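Local coordinates for cytochrome P450 (CYP102L1) (Mycobacterium phage Adler, PDB 6N6Q), which is a viral haem-thiolate cytochrome P450 that probably acts as a monooxygenase, using its haem iron to activate oxygen for the oxidation of a still unnamed substrate, at residues 346-351 against 373-378; 133-138 against 173-178; 189-194 against 215-220; 106-111 against 254-259. All blocks are in the same frame, centred on the assembly; numbering follows the deposited sequence.

Contact 1 of 4, residues 346-351 against 373-378. With CAC (cacodylate ion), chain F.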
# COMPACT_ATOMS: atom_id res chain seq x y z
N PRO A 346 -5.22 -6.40 1.55
CA PRO A 346 -6.39 -7.09 2.13
C PRO A 346 -6.04 -8.12 3.18
O PRO A 346 -6.95 -8.60 3.87
CB PRO A 346 -7.04 -7.75 0.91
CG PRO A 346 -5.90 -8.02 -0.01
CD PRO A 346 -4.92 -6.89 0.19
N GLY A 347 -4.77 -8.48 3.34
CA GLY A 347 -4.41 -9.46 4.35
C GLY A 347 -2.92 -9.73 4.33
O GLY A 347 -2.18 -9.20 3.49
N TYR A 348 -2.50 -10.56 5.27
CA TYR A 348 -1.11 -10.94 5.41
C TYR A 348 -1.03 -12.39 5.86
O TYR A 348 -1.99 -12.95 6.39
CB TYR A 348 -0.37 -10.03 6.40
CG TYR A 348 -1.08 -9.85 7.72
CD1 TYR A 348 -2.03 -8.85 7.89
CD2 TYR A 348 -0.79 -10.67 8.80
CE1 TYR A 348 -2.68 -8.69 9.09
CE2 TYR A 348 -1.44 -10.51 10.01
CZ TYR A 348 -2.38 -9.52 10.15
OH TYR A 348 -3.03 -9.36 11.35
N PHE A 349 0.13 -12.99 5.63
CA PHE A 349 0.37 -14.39 5.95
C PHE A 349 1.25 -14.50 7.19
O PHE A 349 2.27 -13.82 7.29
CB PHE A 349 1.02 -15.12 4.78
CG PHE A 349 0.09 -15.37 3.63
CD1 PHE A 349 -0.73 -16.49 3.62
CD2 PHE A 349 0.03 -14.49 2.56
CE1 PHE A 349 -1.59 -16.73 2.56
CE2 PHE A 349 -0.82 -14.73 1.50
CZ PHE A 349 -1.64 -15.84 1.50
N ARG A 350 0.84 -15.35 8.13
CA ARG A 350 1.60 -15.59 9.34
C ARG A 350 1.99 -17.06 9.42
O ARG A 350 1.37 -17.92 8.79
CB ARG A 350 0.81 -15.19 10.59
CG ARG A 350 0.36 -13.73 10.59
CD ARG A 350 0.61 -13.10 11.95
NE ARG A 350 1.92 -12.48 12.04
CZ ARG A 350 2.57 -12.26 13.18
NH1 ARG A 350 2.03 -12.63 14.33
NH2 ARG A 350 3.76 -11.68 13.16
N GLN A 351 3.03 -17.34 10.20
CA GLN A 351 3.52 -18.70 10.38
C GLN A 351 3.85 -18.91 11.85
O GLN A 351 4.17 -17.96 12.58
CB GLN A 351 4.75 -18.99 9.51
CG GLN A 351 5.99 -18.20 9.89
CD GLN A 351 7.13 -18.39 8.92
OE1 GLN A 351 6.92 -18.78 7.77
NE2 GLN A 351 8.34 -18.11 9.36
N VAL A 373 -4.45 -14.12 7.37
CA VAL A 373 -5.34 -13.23 8.10
C VAL A 373 -6.10 -12.40 7.08
O VAL A 373 -5.51 -11.59 6.36
CB VAL A 373 -4.57 -12.34 9.08
CG1 VAL A 373 -5.50 -11.31 9.70
CG2 VAL A 373 -3.92 -13.19 10.16
N ASN A 374 -7.42 -12.61 6.99
CA ASN A 374 -8.26 -11.89 6.04
C ASN A 374 -8.69 -10.58 6.69
O ASN A 374 -9.67 -10.54 7.45
CB ASN A 374 -9.47 -12.75 5.65
CG ASN A 374 -10.24 -12.16 4.48
OD1 ASN A 374 -10.22 -10.96 4.23
ND2 ASN A 374 -10.95 -13.02 3.75
N LEU A 375 -7.97 -9.50 6.38
CA LEU A 375 -8.29 -8.20 6.96
C LEU A 375 -9.61 -7.67 6.42
O LEU A 375 -10.39 -7.06 7.17
CB LEU A 375 -7.17 -7.20 6.69
CG LEU A 375 -5.87 -7.38 7.46
CD1 LEU A 375 -4.80 -6.47 6.88
CD2 LEU A 375 -6.09 -7.07 8.93
N HIS A 376 -9.88 -7.88 5.13
CA HIS A 376 -11.12 -7.38 4.54
C HIS A 376 -12.34 -7.98 5.24
O HIS A 376 -13.34 -7.28 5.46
CB HIS A 376 -11.16 -7.68 3.05
CG HIS A 376 -12.50 -7.44 2.42
ND1 HIS A 376 -13.27 -8.45 1.89
CD2 HIS A 376 -13.21 -6.30 2.26
CE1 HIS A 376 -14.39 -7.95 1.42
NE2 HIS A 376 -14.38 -6.64 1.63
N ALA A 377 -12.27 -9.26 5.59
CA ALA A 377 -13.37 -9.87 6.33
C ALA A 377 -13.38 -9.40 7.78
O ALA A 377 -14.45 -9.18 8.36
CB ALA A 377 -13.28 -11.39 6.25
N ALA A 378 -12.20 -9.25 8.38
CA ALA A 378 -12.12 -8.84 9.77
C ALA A 378 -12.53 -7.38 9.95
O ALA A 378 -13.15 -7.02 10.96
CB ALA A 378 -10.71 -9.07 10.31
AS CAC F . 11.55 -17.86 6.93
O1 CAC F . 13.07 -17.11 7.31
O2 CAC F . 10.11 -16.95 6.66
C1 CAC F . 11.84 -19.00 5.42
C2 CAC F . 11.21 -19.15 8.30

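Contact 2 of 4, residues 133-138 against 173-178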
# COMPACT_ATOMS: atom_id res chain seq x y z
N VAL A 133 2.47 17.13 -4.86
CA VAL A 133 1.02 17.27 -4.91
C VAL A 133 0.64 18.52 -5.69
O VAL A 133 -0.32 18.51 -6.48
CB VAL A 133 0.43 17.28 -3.49
CG1 VAL A 133 -1.08 17.44 -3.54
CG2 VAL A 133 0.81 16.01 -2.74
N ARG A 134 1.39 19.61 -5.50
CA ARG A 134 1.15 20.83 -6.25
C ARG A 134 1.22 20.57 -7.75
O ARG A 134 0.41 21.10 -8.52
CB ARG A 134 2.16 21.91 -5.86
CG ARG A 134 1.97 23.24 -6.58
CD ARG A 134 0.64 23.86 -6.21
NE ARG A 134 0.34 25.08 -6.95
CZ ARG A 134 0.68 26.30 -6.55
NH1 ARG A 134 1.34 26.47 -5.41
NH2 ARG A 134 0.36 27.35 -7.28
N GLU A 135 2.17 19.74 -8.18
CA GLU A 135 2.30 19.43 -9.60
C GLU A 135 1.08 18.69 -10.13
O GLU A 135 0.68 18.90 -11.29
CB GLU A 135 3.57 18.60 -9.83
CG GLU A 135 3.86 18.27 -11.28
CD GLU A 135 5.23 17.63 -11.46
OE1 GLU A 135 6.19 18.10 -10.81
OE2 GLU A 135 5.34 16.65 -12.23
N LEU A 136 0.46 17.83 -9.32
CA LEU A 136 -0.74 17.13 -9.76
C LEU A 136 -1.94 18.07 -9.82
O LEU A 136 -2.71 18.04 -10.78
CB LEU A 136 -1.04 15.94 -8.85
CG LEU A 136 -2.28 15.16 -9.28
CD1 LEU A 136 -2.01 14.39 -10.56
CD2 LEU A 136 -2.76 14.23 -8.18
N ILE A 137 -2.11 18.89 -8.78
CA ILE A 137 -3.23 19.84 -8.76
C ILE A 137 -3.16 20.77 -9.96
O ILE A 137 -4.18 21.09 -10.58
CB ILE A 137 -3.24 20.62 -7.43
CG1 ILE A 137 -3.42 19.67 -6.25
CG2 ILE A 137 -4.32 21.68 -7.44
CD1 ILE A 137 -4.71 18.88 -6.30
N ASP A 138 -1.95 21.22 -10.31
CA ASP A 138 -1.79 22.08 -11.48
C ASP A 138 -2.22 21.36 -12.76
O ASP A 138 -2.88 21.96 -13.62
CB ASP A 138 -0.34 22.54 -11.60
CG ASP A 138 0.06 23.49 -10.48
OD1 ASP A 138 -0.83 23.91 -9.71
OD2 ASP A 138 1.26 23.82 -10.38
N PHE A 173 10.67 10.24 -12.16
CA PHE A 173 10.39 9.34 -13.27
C PHE A 173 9.46 9.94 -14.31
O PHE A 173 9.71 9.81 -15.51
CB PHE A 173 9.78 8.03 -12.75
CG PHE A 173 10.76 7.17 -12.01
CD1 PHE A 173 11.76 6.50 -12.69
CD2 PHE A 173 10.67 7.01 -10.64
CE1 PHE A 173 12.66 5.70 -12.01
CE2 PHE A 173 11.56 6.21 -9.96
CZ PHE A 173 12.56 5.55 -10.64
N ASN A 174 8.39 10.61 -13.88
CA ASN A 174 7.43 11.21 -14.78
C ASN A 174 7.11 12.62 -14.34
O ASN A 174 7.24 12.97 -13.16
CB ASN A 174 6.13 10.39 -14.85
CG ASN A 174 6.26 9.15 -15.72
OD1 ASN A 174 6.85 9.20 -16.80
ND2 ASN A 174 5.71 8.04 -15.24
N ASN A 175 6.69 13.44 -15.30
CA ASN A 175 6.11 14.75 -15.02
C ASN A 175 4.60 14.59 -15.03
O ASN A 175 4.02 14.14 -16.02
CB ASN A 175 6.56 15.78 -16.06
CG ASN A 175 6.02 17.16 -15.78
OD1 ASN A 175 4.97 17.55 -16.29
ND2 ASN A 175 6.74 17.92 -14.96
N LEU A 176 3.96 14.94 -13.91
CA LEU A 176 2.53 14.66 -13.75
C LEU A 176 1.68 15.44 -14.74
O LEU A 176 0.60 14.98 -15.12
CB LEU A 176 2.09 14.96 -12.32
CG LEU A 176 2.80 14.13 -11.24
CD1 LEU A 176 2.22 14.43 -9.87
CD2 LEU A 176 2.70 12.64 -11.55
N ALA A 177 2.15 16.61 -15.18
CA ALA A 177 1.43 17.34 -16.22
C ALA A 177 1.51 16.61 -17.56
O ALA A 177 0.61 16.76 -18.39
CB ALA A 177 1.99 18.75 -16.35
N ASP A 178 2.56 15.83 -17.78
CA ASP A 178 2.75 15.08 -19.00
C ASP A 178 2.14 13.69 -18.87
O ASP A 178 1.92 13.18 -17.77
CB ASP A 178 4.25 14.98 -19.33
CG ASP A 178 4.51 14.63 -20.78
OD1 ASP A 178 4.26 15.49 -21.65
OD2 ASP A 178 4.97 13.51 -21.04

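Contact 3 of 4, residues 189-194 against 215-220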
# COMPACT_ATOMS: atom_id res chain seq x y z
N LEU A 189 6.27 -2.89 -14.41
CA LEU A 189 4.92 -3.44 -14.47
C LEU A 189 4.88 -4.74 -15.27
O LEU A 189 4.21 -5.70 -14.87
CB LEU A 189 3.96 -2.40 -15.07
CG LEU A 189 3.75 -1.12 -14.26
CD1 LEU A 189 2.83 -0.17 -15.00
CD2 LEU A 189 3.20 -1.44 -12.87
N ARG A 190 5.57 -4.78 -16.42
CA ARG A 190 5.68 -6.03 -17.15
C ARG A 190 6.38 -7.10 -16.33
O ARG A 190 6.08 -8.29 -16.45
CB ARG A 190 6.43 -5.82 -18.47
CG ARG A 190 5.66 -5.07 -19.53
CD ARG A 190 6.29 -5.28 -20.90
NE ARG A 190 7.71 -4.93 -20.91
CZ ARG A 190 8.18 -3.74 -21.26
NH1 ARG A 190 7.35 -2.78 -21.64
NH2 ARG A 190 9.49 -3.50 -21.24
N GLU A 191 7.32 -6.69 -15.47
CA GLU A 191 8.04 -7.64 -14.63
C GLU A 191 7.16 -8.14 -13.49
O GLU A 191 7.33 -9.28 -13.03
CB GLU A 191 9.32 -7.00 -14.10
CG GLU A 191 10.43 -7.97 -13.78
CD GLU A 191 10.87 -8.79 -14.97
OE1 GLU A 191 11.37 -9.92 -14.77
OE2 GLU A 191 10.72 -8.32 -16.12
N LEU A 192 6.22 -7.32 -13.02
CA LEU A 192 5.28 -7.76 -12.00
C LEU A 192 4.29 -8.77 -12.57
O LEU A 192 3.95 -9.76 -11.91
CB LEU A 192 4.54 -6.57 -11.41
CG LEU A 192 5.33 -5.60 -10.52
CD1 LEU A 192 4.54 -4.33 -10.28
CD2 LEU A 192 5.71 -6.26 -9.20
N GLN A 193 3.81 -8.54 -13.80
CA GLN A 193 2.91 -9.49 -14.44
C GLN A 193 3.60 -10.82 -14.68
O GLN A 193 3.01 -11.89 -14.46
CB GLN A 193 2.39 -8.92 -15.76
CG GLN A 193 1.57 -7.65 -15.63
CD GLN A 193 1.10 -7.14 -16.98
OE1 GLN A 193 1.50 -7.66 -18.02
NE2 GLN A 193 0.25 -6.12 -16.96
N TYR A 194 4.85 -10.78 -15.14
CA TYR A 194 5.60 -12.00 -15.40
C TYR A 194 5.90 -12.77 -14.12
O TYR A 194 6.12 -13.99 -14.18
CB TYR A 194 6.90 -11.66 -16.13
CG TYR A 194 7.67 -12.85 -16.64
CD1 TYR A 194 7.35 -13.44 -17.85
CD2 TYR A 194 8.74 -13.38 -15.92
CE1 TYR A 194 8.05 -14.53 -18.33
CE2 TYR A 194 9.45 -14.46 -16.39
CZ TYR A 194 9.10 -15.03 -17.59
OH TYR A 194 9.81 -16.12 -18.06
N ARG A 215 12.51 -13.75 -23.28
CA ARG A 215 13.55 -12.83 -23.72
C ARG A 215 13.22 -11.40 -23.32
O ARG A 215 14.11 -10.63 -22.94
CB ARG A 215 13.74 -12.95 -25.23
CG ARG A 215 15.14 -12.59 -25.71
CD ARG A 215 15.41 -13.15 -27.10
NE ARG A 215 15.25 -14.60 -27.14
CZ ARG A 215 15.55 -15.35 -28.19
NH1 ARG A 215 15.38 -16.67 -28.14
NH2 ARG A 215 16.03 -14.80 -29.29
N LEU A 216 11.94 -11.02 -23.40
CA LEU A 216 11.54 -9.69 -22.95
C LEU A 216 11.75 -9.53 -21.45
O LEU A 216 12.10 -8.45 -20.97
CB LEU A 216 10.08 -9.43 -23.32
CG LEU A 216 9.46 -8.09 -22.90
CD1 LEU A 216 10.24 -6.93 -23.49
CD2 LEU A 216 8.00 -8.02 -23.31
N HIS A 217 11.53 -10.61 -20.68
CA HIS A 217 11.77 -10.56 -19.25
C HIS A 217 13.26 -10.42 -18.94
O HIS A 217 13.64 -9.64 -18.05
CB HIS A 217 11.20 -11.82 -18.59
CG HIS A 217 12.01 -12.32 -17.43
ND1 HIS A 217 11.92 -11.78 -16.17
CD2 HIS A 217 12.91 -13.33 -17.35
CE1 HIS A 217 12.74 -12.43 -15.35
NE2 HIS A 217 13.35 -13.37 -16.05
N ALA A 218 14.11 -11.15 -19.65
CA ALA A 218 15.55 -11.00 -19.47
C ALA A 218 16.00 -9.58 -19.77
O ALA A 218 16.83 -9.02 -19.05
CB ALA A 218 16.30 -12.00 -20.35
N ALA A 219 15.45 -8.98 -20.84
CA ALA A 219 15.80 -7.61 -21.17
C ALA A 219 15.25 -6.63 -20.14
O ALA A 219 15.94 -5.68 -19.75
CB ALA A 219 15.29 -7.26 -22.57
N ASP A 220 14.01 -6.85 -19.69
CA ASP A 220 13.42 -5.96 -18.69
C ASP A 220 14.18 -6.04 -17.37
O ASP A 220 14.39 -5.02 -16.70
CB ASP A 220 11.95 -6.30 -18.48
CG ASP A 220 11.06 -5.72 -19.57
OD1 ASP A 220 11.58 -4.97 -20.43
OD2 ASP A 220 9.85 -6.02 -19.57

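Contact 4 of 4, residues 106-111 against 254-259. With HEM (protoporphyrin IX containing Fe), chain E.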
# COMPACT_ATOMS: atom_id res chain seq x y z
N TRP A 106 17.19 -8.87 5.69
CA TRP A 106 16.00 -8.23 6.24
C TRP A 106 16.33 -7.48 7.52
O TRP A 106 15.88 -6.34 7.70
CB TRP A 106 14.89 -9.24 6.52
CG TRP A 106 13.77 -8.53 7.23
CD1 TRP A 106 12.77 -7.80 6.65
CD2 TRP A 106 13.58 -8.42 8.64
NE1 TRP A 106 11.96 -7.26 7.62
CE2 TRP A 106 12.44 -7.62 8.85
CE3 TRP A 106 14.26 -8.92 9.76
CZ2 TRP A 106 11.96 -7.32 10.12
CZ3 TRP A 106 13.79 -8.62 11.02
CH2 TRP A 106 12.64 -7.83 11.19
N ARG A 107 17.09 -8.10 8.43
CA ARG A 107 17.38 -7.44 9.70
C ARG A 107 18.31 -6.25 9.49
O ARG A 107 18.11 -5.19 10.11
CB ARG A 107 17.99 -8.44 10.68
CG ARG A 107 18.09 -7.90 12.10
CD ARG A 107 19.17 -8.62 12.89
NE ARG A 107 20.46 -8.55 12.21
CZ ARG A 107 21.26 -7.49 12.23
NH1 ARG A 107 20.90 -6.40 12.90
NH2 ARG A 107 22.42 -7.52 11.59
N LYS A 108 19.32 -6.40 8.64
CA LYS A 108 20.22 -5.28 8.34
C LYS A 108 19.44 -4.09 7.80
O LYS A 108 19.49 -2.99 8.37
CB LYS A 108 21.29 -5.72 7.34
CG LYS A 108 22.35 -6.64 7.91
CD LYS A 108 23.40 -6.99 6.86
CE LYS A 108 24.04 -5.73 6.29
NZ LYS A 108 25.08 -6.05 5.27
N ALA A 109 18.68 -4.30 6.72
CA ALA A 109 17.92 -3.21 6.12
C ALA A 109 16.91 -2.63 7.11
O ALA A 109 16.71 -1.41 7.16
CB ALA A 109 17.21 -3.69 4.86
N HIS A 110 16.29 -3.48 7.92
CA HIS A 110 15.27 -3.00 8.85
C HIS A 110 15.86 -2.08 9.91
O HIS A 110 15.26 -1.06 10.26
CB HIS A 110 14.54 -4.17 9.51
CG HIS A 110 13.50 -3.76 10.50
ND1 HIS A 110 12.33 -3.13 10.13
CD2 HIS A 110 13.46 -3.88 11.85
CE1 HIS A 110 11.61 -2.89 11.21
NE2 HIS A 110 12.27 -3.33 12.27
N GLU A 111 17.04 -2.42 10.44
CA GLU A 111 17.68 -1.57 11.43
C GLU A 111 18.42 -0.39 10.81
O GLU A 111 18.87 0.49 11.54
CB GLU A 111 18.66 -2.39 12.29
CG GLU A 111 18.10 -3.71 12.83
CD GLU A 111 17.09 -3.54 13.96
OE1 GLU A 111 16.19 -2.68 13.86
OE2 GLU A 111 17.19 -4.30 14.95
N ALA A 254 24.70 4.49 6.29
CA ALA A 254 24.56 3.83 7.58
C ALA A 254 24.86 2.34 7.48
O ALA A 254 24.32 1.64 6.62
CB ALA A 254 23.14 4.04 8.13
N ALA A 255 25.73 1.86 8.37
CA ALA A 255 26.02 0.44 8.50
C ALA A 255 25.17 -0.16 9.61
O ALA A 255 24.76 0.53 10.55
CB ALA A 255 27.51 0.21 8.79
N ASP A 256 24.91 -1.46 9.49
CA ASP A 256 24.11 -2.15 10.49
C ASP A 256 24.86 -2.19 11.82
O ASP A 256 26.01 -2.63 11.86
CB ASP A 256 23.76 -3.56 10.02
CG ASP A 256 23.16 -4.41 11.11
OD1 ASP A 256 23.91 -5.17 11.76
OD2 ASP A 256 21.93 -4.31 11.34
N PRO A 257 24.24 -1.75 12.92
CA PRO A 257 24.98 -1.69 14.20
C PRO A 257 25.50 -3.04 14.67
O PRO A 257 26.57 -3.09 15.30
CB PRO A 257 23.94 -1.12 15.17
CG PRO A 257 22.96 -0.40 14.30
CD PRO A 257 22.88 -1.21 13.05
N VAL A 258 24.79 -4.13 14.40
CA VAL A 258 25.22 -5.44 14.88
C VAL A 258 26.40 -5.94 14.06
O VAL A 258 27.48 -6.22 14.60
CB VAL A 258 24.05 -6.44 14.86
CG1 VAL A 258 24.55 -7.84 15.15
CG2 VAL A 258 22.99 -6.03 15.86
N THR A 259 26.22 -6.07 12.74
CA THR A 259 27.24 -6.67 11.89
C THR A 259 28.27 -5.66 11.39
O THR A 259 29.33 -6.08 10.91
CB THR A 259 26.59 -7.36 10.69
OG1 THR A 259 27.54 -8.24 10.07
CG2 THR A 259 26.11 -6.34 9.67
CHA HEM E . 4.71 -3.85 4.84
CHB HEM E . 0.28 -2.05 3.99
CHC HEM E . 2.27 2.05 2.30
CHD HEM E . 6.64 -0.06 2.47
C1A HEM E . 3.33 -3.73 4.79
C2A HEM E . 2.35 -4.68 5.27
C3A HEM E . 1.14 -4.19 5.04
C4A HEM E . 1.29 -2.90 4.40
CMA HEM E . -0.20 -4.88 5.39
CAA HEM E . 2.64 -6.04 5.94
CBA HEM E . 2.82 -7.09 4.84
CGA HEM E . 2.92 -8.47 5.44
O1A HEM E . 2.74 -8.62 6.68
O2A HEM E . 3.19 -9.43 4.67
C1B HEM E . 0.43 -0.76 3.51
C2B HEM E . -0.64 0.19 3.29
C3B HEM E . -0.09 1.33 2.82
C4B HEM E . 1.34 1.12 2.73
CMB HEM E . -2.13 -0.12 3.58
CAB HEM E . -0.76 2.67 2.42
CBB HEM E . -2.08 2.91 2.46
C1C HEM E . 3.64 1.86 2.22
C2C HEM E . 4.62 2.85 1.84
C3C HEM E . 5.83 2.29 1.88
C4C HEM E . 5.66 0.90 2.29
CMC HEM E . 4.35 4.32 1.44
CAC HEM E . 7.13 3.05 1.53
CBC HEM E . 8.35 2.49 1.60
C1D HEM E . 6.51 -1.27 3.13
C2D HEM E . 7.58 -2.21 3.43
C3D HEM E . 7.04 -3.25 4.08
C4D HEM E . 5.62 -3.01 4.23
CMD HEM E . 9.07 -2.04 3.05
CAD HEM E . 7.81 -4.49 4.60
CBD HEM E . 8.42 -4.20 5.96
CGD HEM E . 9.09 -5.43 6.51
O1D HEM E . 10.09 -5.29 7.27
O2D HEM E . 8.63 -6.56 6.19
NA HEM E . 2.64 -2.65 4.26
NB HEM E . 1.62 -0.16 3.16
NC HEM E . 4.31 0.69 2.48
ND HEM E . 5.34 -1.80 3.64
FE HEM E . 3.46 -1.03 3.25

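Contact 1 of 4, residues 346-351 against 373-378
Strand 347-352 runs antiparallel to the end of strand 370-374, with Tyr348 and Val373 as a hydrogen-bonded pair and Gly347 and Asn374 as a non-hydrogen-bonded one. Val373 N gives Tyr348 O a bond of 2.9 Å, while the return bond from Tyr348 N is long and weak. Just before the strand, Pro346 O takes a hydrogen bond from His376 N at 3.3 Å and a weak one from Leu375 N, joining the strand's start to helix 375-379. With Val373 O 3.1 Å from Gly347 CA, a residue without a side chain suits the place. This is the beta-rich part of the P450 fold, a mixed sheet, and Tyr348 belongs to the haem pocket. With CG wedged between backbone N and carbonyl carbon (chi1 50°), the Tyr348 ring lies alongside Val373, whose CB sits over one face, 3.9 Å from the ring centroid in a CH-pi contact. The branched Leu375 crosses at about a right angle, its CD2 3.8 Å from Tyr348 CE1. Tyr348 OH, which also touches Val373 CG1, hydrogen-bonds Asn72 OD1. Asn374, at the N-cap, accepts from Ala377 N through OD1 at 3.0 Å, the donor standing above the amide carbonyl plane.

Contact 2 of 4, residues 133-138 against 173-178
Glu135 reaches from the long helix 119-145 of the P450 helical domain to Leu176 in the loop that joins helices 152-169 and 183-196, where Asn175 to Asp178 form a type I beta turn. The glutamate chain is fully extended, CG anti to the backbone N (chi1 -177°), and crosses the Leu176 side chain at about a right angle, its CG 3.9 Å from Leu176 CB. A long flexible acid suits this place because it can span the gap between helix and turn and receive a backbone N-H there. Its OE1 forms a salt bridge with Arg166 NH1, and Arg166 NH2 bonds Asn174 O, so helix 152-169 shares in holding the loop. The Glu135 and Asn175 side chains cross at a slant, carboxylate and amide planes only 24° apart; although Asn175 ND2 is 3.3 Å from Glu135 OE2, the angle is too poor for a hydrogen bond. Beside the carboxylate, Leu176 turns its branched end to the helix, CD1 resting 3.7 Å from Leu136 CB, and Leu136 itself packs on Leu159. The bond across the contact runs from Leu176 N to the anti lone pair of Glu135 OE2, 2.8 Å long and fairly straight at 161°.

Contact 3 of 4, residues 189-194 against 215-220
Arg190 and Asp220 both set CG anti to the carbonyl carbon (chi1 -72° in Arg190), and the arginine then bends at its third torsion, which turns the guanidinium edge to the carboxylate. Glu191 instead bends at chi2 and swings its acid group beside His217. The helices that carry them, 183-196 and 212-237, correspond in the P450 fold to the F and G helices; the axes of 189-194 and 215-220 pass 10.0 Å apart, their directions 130° apart. Arg190 grips Asp220 side-on: NE reaches the syn lone pair of OD2 at 2.8 Å, and NH2 meets OD1 at 2.7 Å. Arginine suits this place because NE-H and one N-H of NH2, side by side, match the two carboxylate oxygens, while Leu216 CD2 packs 3.9 Å from Arg190 NE. The His217 and Tyr194 rings form an offset stack, centroids 4.4 Å apart and planes at 16°, with His217 CB over the centre of the tyrosine ring; Arg197 adds a cation-pi contact to that ring. At its edge His217 ND1 donates to Glu191 OE1, the carboxylate nearly coplanar with the imidazole; the modelled separation is implausibly short, so its strength is doubtful. Glu191 OE2 and Asp220 OD2 stand 4.2 Å apart. The Arg190 salt bridge probably eases these like charges; the histidine may contribute, if a nearby carboxylate favours its protonated form.

Contact 4 of 4, residues 106-111 against 254-259
Arg107 and Asp256 tie helix 104-113, the C helix of the P450 fold, to the loop ahead of helix 265-296. This is the tight part of the contact. The arginine sets CG anti to the backbone N (chi1 -169°) and bends at chi3; the side chains cross at about a right angle, guanidinium and carboxylate planes 69° apart. NH2 donates to OD1 at 2.8 Å, nearly straight at 172°, coming from above the carboxylate plane while OD1 lies in the guanidinium plane, and NH1 adds a weak bond to OD2. Asp256 suits the turn because OD1 also accepts from Thr259 N at 2.7 Å, an Asx motif that shapes the loop while the same oxygen serves the salt bridge. Val258 covers one face of the guanidinium, and Thr259 CG2 lies 4.0 Å from CD of the buried Lys108, whose amino group bonds Lys262 O. The loose, solvent side holds the exposed Glu111 and Pro257, Glu111 CB approaching Pro257 CD only to 4.4 Å. The other side of the helix faces the haem. There Trp106, whose ring also has Arg417 in a cation-pi contact, donates from the edge of its indole, NE1 lying 2.7 Å from propionate oxygen O1D.

Overall arrangement
The four contacts are spread over one P450 chain, and none touches another. Contact 1 and contact 4 border the haem: Tyr348 comes within about 3 Å of it, and Trp106 holds a propionate, although the centres of contacts 1 and 4 are about 28 Å apart and their nearest atoms about 10 Å. Contacts 2 and 3 lie farther from the haem, yet closest to each other, about 9 Å between nearest atoms, for the loop of 173-178 leads into helix 183-196 of contact 3. Contacts 1 and 2 stand on opposite sides of the chain's centre, about 34 Å between centres. Along the sequence, the long connection between the segments of contact 4 contains contacts 2 and 3, while contact 1 follows later.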